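Fatty acid CoA ligase (Marinactinospora thermotolerans, PDB 6SQ8) is an adenylate-binding protein of the ANL superfamily, built from a large AMP-binding domain and a smaller C-terminal domain. Local coordinates at residues N406-S409 / R410-E413. Sequence-based numbering, arbitrary orientation.
With AMP (adenosine monophosphate), chain G.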
ATOM      1  N   ASN A 406       4.029   8.881 -27.257  1.00 38.53           N
ATOM      2  CA  ASN A 406       4.067   8.645 -25.827  1.00 37.16           C
ATOM      3  C   ASN A 406       5.471   8.207 -25.397  1.00 32.34           C
ATOM      4  O   ASN A 406       5.961   7.165 -25.823  1.00 29.07           O
ATOM      5  CB  ASN A 406       3.039   7.598 -25.361  1.00 39.48           C
ATOM      6  CG  ASN A 406       1.645   8.164 -25.244  1.00 40.56           C
ATOM      7  OD1 ASN A 406       1.445   9.376 -25.357  1.00 43.16           O
ATOM      8  ND2 ASN A 406       0.693   7.303 -24.933  1.00 40.08           N
ATOM      9  N   VAL A 407       6.076   9.000 -24.516  1.00 29.03           N
ATOM     10  CA  VAL A 407       7.285   8.601 -23.830  1.00 28.87           C
ATOM     11  C   VAL A 407       6.893   8.191 -22.412  1.00 29.63           C
ATOM     12  O   VAL A 407       6.430   9.010 -21.622  1.00 32.59           O
ATOM     13  CB  VAL A 407       8.313   9.747 -23.832  1.00 29.64           C
ATOM     14  CG1 VAL A 407       9.401   9.563 -22.782  1.00 29.43           C
ATOM     15  CG2 VAL A 407       8.937   9.922 -25.208  1.00 27.72           C
ATOM     16  N   TYR A 408       7.069   6.912 -22.088  1.00 30.68           N
ATOM     17  CA  TYR A 408       6.668   6.420 -20.774  1.00 29.61           C
ATOM     18  C   TYR A 408       7.844   6.614 -19.830  1.00 28.98           C
ATOM     19  O   TYR A 408       8.921   6.078 -20.059  1.00 30.85           O
ATOM     20  CB  TYR A 408       6.193   4.976 -20.862  1.00 30.16           C
ATOM     21  CG  TYR A 408       5.011   4.814 -21.786  1.00 31.26           C
ATOM     22  CD1 TYR A 408       3.781   5.365 -21.473  1.00 29.05           C
ATOM     23  CD2 TYR A 408       5.147   4.182 -23.016  1.00 31.07           C
ATOM     24  CE1 TYR A 408       2.703   5.263 -22.342  1.00 30.03           C
ATOM     25  CE2 TYR A 408       4.080   4.062 -23.887  1.00 30.62           C
ATOM     26  CZ  TYR A 408       2.852   4.603 -23.551  1.00 31.85           C
ATOM     27  OH  TYR A 408       1.813   4.470 -24.417  1.00 31.16           O
ATOM     28  N   SER A 409       7.639   7.430 -18.801  1.00 28.36           N
ATOM     29  CA  SER A 409       8.731   7.832 -17.935  1.00 29.07           C
ATOM     30  C   SER A 409       9.386   6.622 -17.245  1.00 28.04           C
ATOM     31  O   SER A 409      10.572   6.666 -16.992  1.00 27.58           O
ATOM     32  CB  SER A 409       8.290   8.854 -16.938  1.00 29.32           C
ATOM     33  OG  SER A 409       7.113   8.422 -16.291  1.00 31.07           O
ATOM     34  N   ARG A 410       8.628   5.559 -16.950  1.00 27.19           N
ATOM     35  CA  ARG A 410       9.202   4.420 -16.222  1.00 28.74           C
ATOM     36  C   ARG A 410      10.182   3.656 -17.124  1.00 28.66           C
ATOM     37  O   ARG A 410      11.185   3.162 -16.641  1.00 30.07           O
ATOM     38  CB  ARG A 410       8.123   3.508 -15.625  1.00 29.96           C
ATOM     39  CG  ARG A 410       7.469   4.102 -14.389  1.00 32.77           C
ATOM     40  CD  ARG A 410       6.712   3.116 -13.519  1.00 34.87           C
ATOM     41  NE  ARG A 410       5.522   3.743 -12.932  1.00 37.68           N
ATOM     42  CZ  ARG A 410       4.516   3.076 -12.388  1.00 39.04           C
ATOM     43  NH1 ARG A 410       4.608   1.765 -12.249  1.00 47.86           N
ATOM     44  NH2 ARG A 410       3.432   3.701 -11.980  1.00 39.35           N
ATOM     45  N   ARG A 411       9.914   3.595 -18.429  1.00 28.13           N
ATOM     46  CA  ARG A 411      10.822   2.948 -19.367  1.00 28.73           C
ATOM     47  C   ARG A 411      12.166   3.688 -19.351  1.00 27.48           C
ATOM     48  O   ARG A 411      13.212   3.050 -19.398  1.00 28.59           O
ATOM     49  CB  ARG A 411      10.258   2.877 -20.797  1.00 33.06           C
ATOM     50  CG  ARG A 411       9.085   1.922 -20.982  1.00 38.57           C
ATOM     51  CD  ARG A 411       9.048   0.959 -22.173  1.00 45.85           C
ATOM     52  NE  ARG A 411       9.637   1.409 -23.435  1.00 57.98           N
ATOM     53  CZ  ARG A 411       8.971   1.916 -24.479  1.00 65.69           C
ATOM     54  NH1 ARG A 411       7.648   2.010 -24.467  1.00 73.71           N
ATOM     55  NH2 ARG A 411       9.633   2.289 -25.563  1.00 51.33           N
ATOM     56  N   VAL A 412      12.149   5.031 -19.255  1.00 26.20           N
ATOM     57  CA  VAL A 412      13.366   5.831 -19.263  1.00 24.14           C
ATOM     58  C   VAL A 412      14.142   5.625 -17.951  1.00 24.45           C
ATOM     59  O   VAL A 412      15.381   5.547 -17.959  1.00 23.92           O
ATOM     60  CB  VAL A 412      13.063   7.322 -19.518  1.00 25.03           C
ATOM     61  CG1 VAL A 412      14.332   8.182 -19.544  1.00 25.91           C
ATOM     62  CG2 VAL A 412      12.309   7.497 -20.819  1.00 24.11           C
ATOM     63  N   GLU A 413      13.418   5.537 -16.829  1.00 25.15           N
ATOM     64  CA  GLU A 413      14.005   5.314 -15.500  1.00 24.87           C
ATOM     65  C   GLU A 413      14.685   3.938 -15.432  1.00 23.73           C
ATOM     66  O   GLU A 413      15.771   3.818 -14.866  1.00 22.15           O
ATOM     67  CB  GLU A 413      12.930   5.423 -14.416  1.00 27.07           C
ATOM     68  CG  GLU A 413      12.388   6.834 -14.231  1.00 28.25           C
ATOM     69  CD  GLU A 413      11.043   6.946 -13.519  1.00 28.55           C
ATOM     70  OE1 GLU A 413      10.522   5.902 -13.031  1.00 27.11           O
ATOM     71  OE2 GLU A 413      10.517   8.079 -13.475  1.00 26.26           O
TER
HETATM   72  P   AMP G 502      -2.620   4.819  -4.773  1.00 81.95           P
HETATM   73  O1P AMP G 502      -3.421   3.726  -4.128  1.00 88.60           O
HETATM   74  O2P AMP G 502      -3.392   5.656  -5.803  1.00 88.37           O
HETATM   75  O3P AMP G 502      -1.882   5.628  -3.728  1.00 78.45           O
HETATM   76  O5' AMP G 502      -1.456   3.990  -5.580  1.00 79.48           O
HETATM   77  C5' AMP G 502      -1.630   3.221  -6.787  1.00 74.82           C
HETATM   78  C4' AMP G 502      -0.465   3.385  -7.758  1.00 71.40           C
HETATM   79  O4' AMP G 502       0.789   3.037  -7.189  1.00 78.46           O
HETATM   80  C3' AMP G 502      -0.591   2.467  -8.941  1.00 69.07           C
HETATM   81  O3' AMP G 502      -1.280   3.206  -9.908  1.00 74.84           O
HETATM   82  C2' AMP G 502       0.822   2.082  -9.371  1.00 75.08           C
HETATM   83  O2' AMP G 502       1.426   2.851 -10.438  1.00 69.99           O
HETATM   84  C1' AMP G 502       1.616   2.284  -8.092  1.00 76.99           C
HETATM   85  N9  AMP G 502       1.976   0.950  -7.543  1.00 68.52           N
HETATM   86  C8  AMP G 502       1.457   0.325  -6.460  1.00 63.64           C
HETATM   87  N7  AMP G 502       2.046  -0.888  -6.282  1.00 63.29           N
HETATM   88  C5  AMP G 502       2.952  -1.044  -7.274  1.00 65.57           C
HETATM   89  C6  AMP G 502       3.917  -2.089  -7.697  1.00 60.36           C
HETATM   90  N6  AMP G 502       4.054  -3.227  -7.009  1.00 60.22           N
HETATM   91  N1  AMP G 502       4.664  -1.842  -8.790  1.00 63.23           N
HETATM   92  C2  AMP G 502       4.539  -0.684  -9.496  1.00 65.82           C
HETATM   93  N3  AMP G 502       3.680   0.314  -9.184  1.00 59.40           N
HETATM   94  C4  AMP G 502       2.891   0.180  -8.101  1.00 64.05           C
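Y408 and S409 turn their carbonyls onto the amides of R411, V412 and E413, where the short strand 405-407, half of a two-stranded antiparallel hairpin with 400-402, leads through Y408 into helix 409-418 of this ANL protein. Y408 sits at the N-cap: its O receives weak bonds from R411 N and from V412 N, the latter at 3.5 Å. The first bond of normal strength is E413 N to S409 O, 3.1 Å and 156° at the hydrogen. At the first residue of the helix, S409 N donates to the carboxylate of D394 in strand 390-395. On one flank V412, which also packs on V427, meets V407 CG1 with CG2 at 4.1 Å. On another, R411, its chain bent at chi2 and chi3, brings NH1 to the edge of the Y408 ring, 3.6 Å from CD2, with guanidinium and ring planes 49° apart. The same ring is held at its hydroxyl, since N406 ND2 donates to Y408 OH at 3.1 Å. E413 passes S409 O, and its OE2 forms a salt bridge with K489 and accepts from V427 N. R410 extends to adenosine monophosphate: NH2 donates to ribose O2', edge-on in the guanidinium plane, at 2.7 Å, while NH1 lies 3.5 Å from adenine N3.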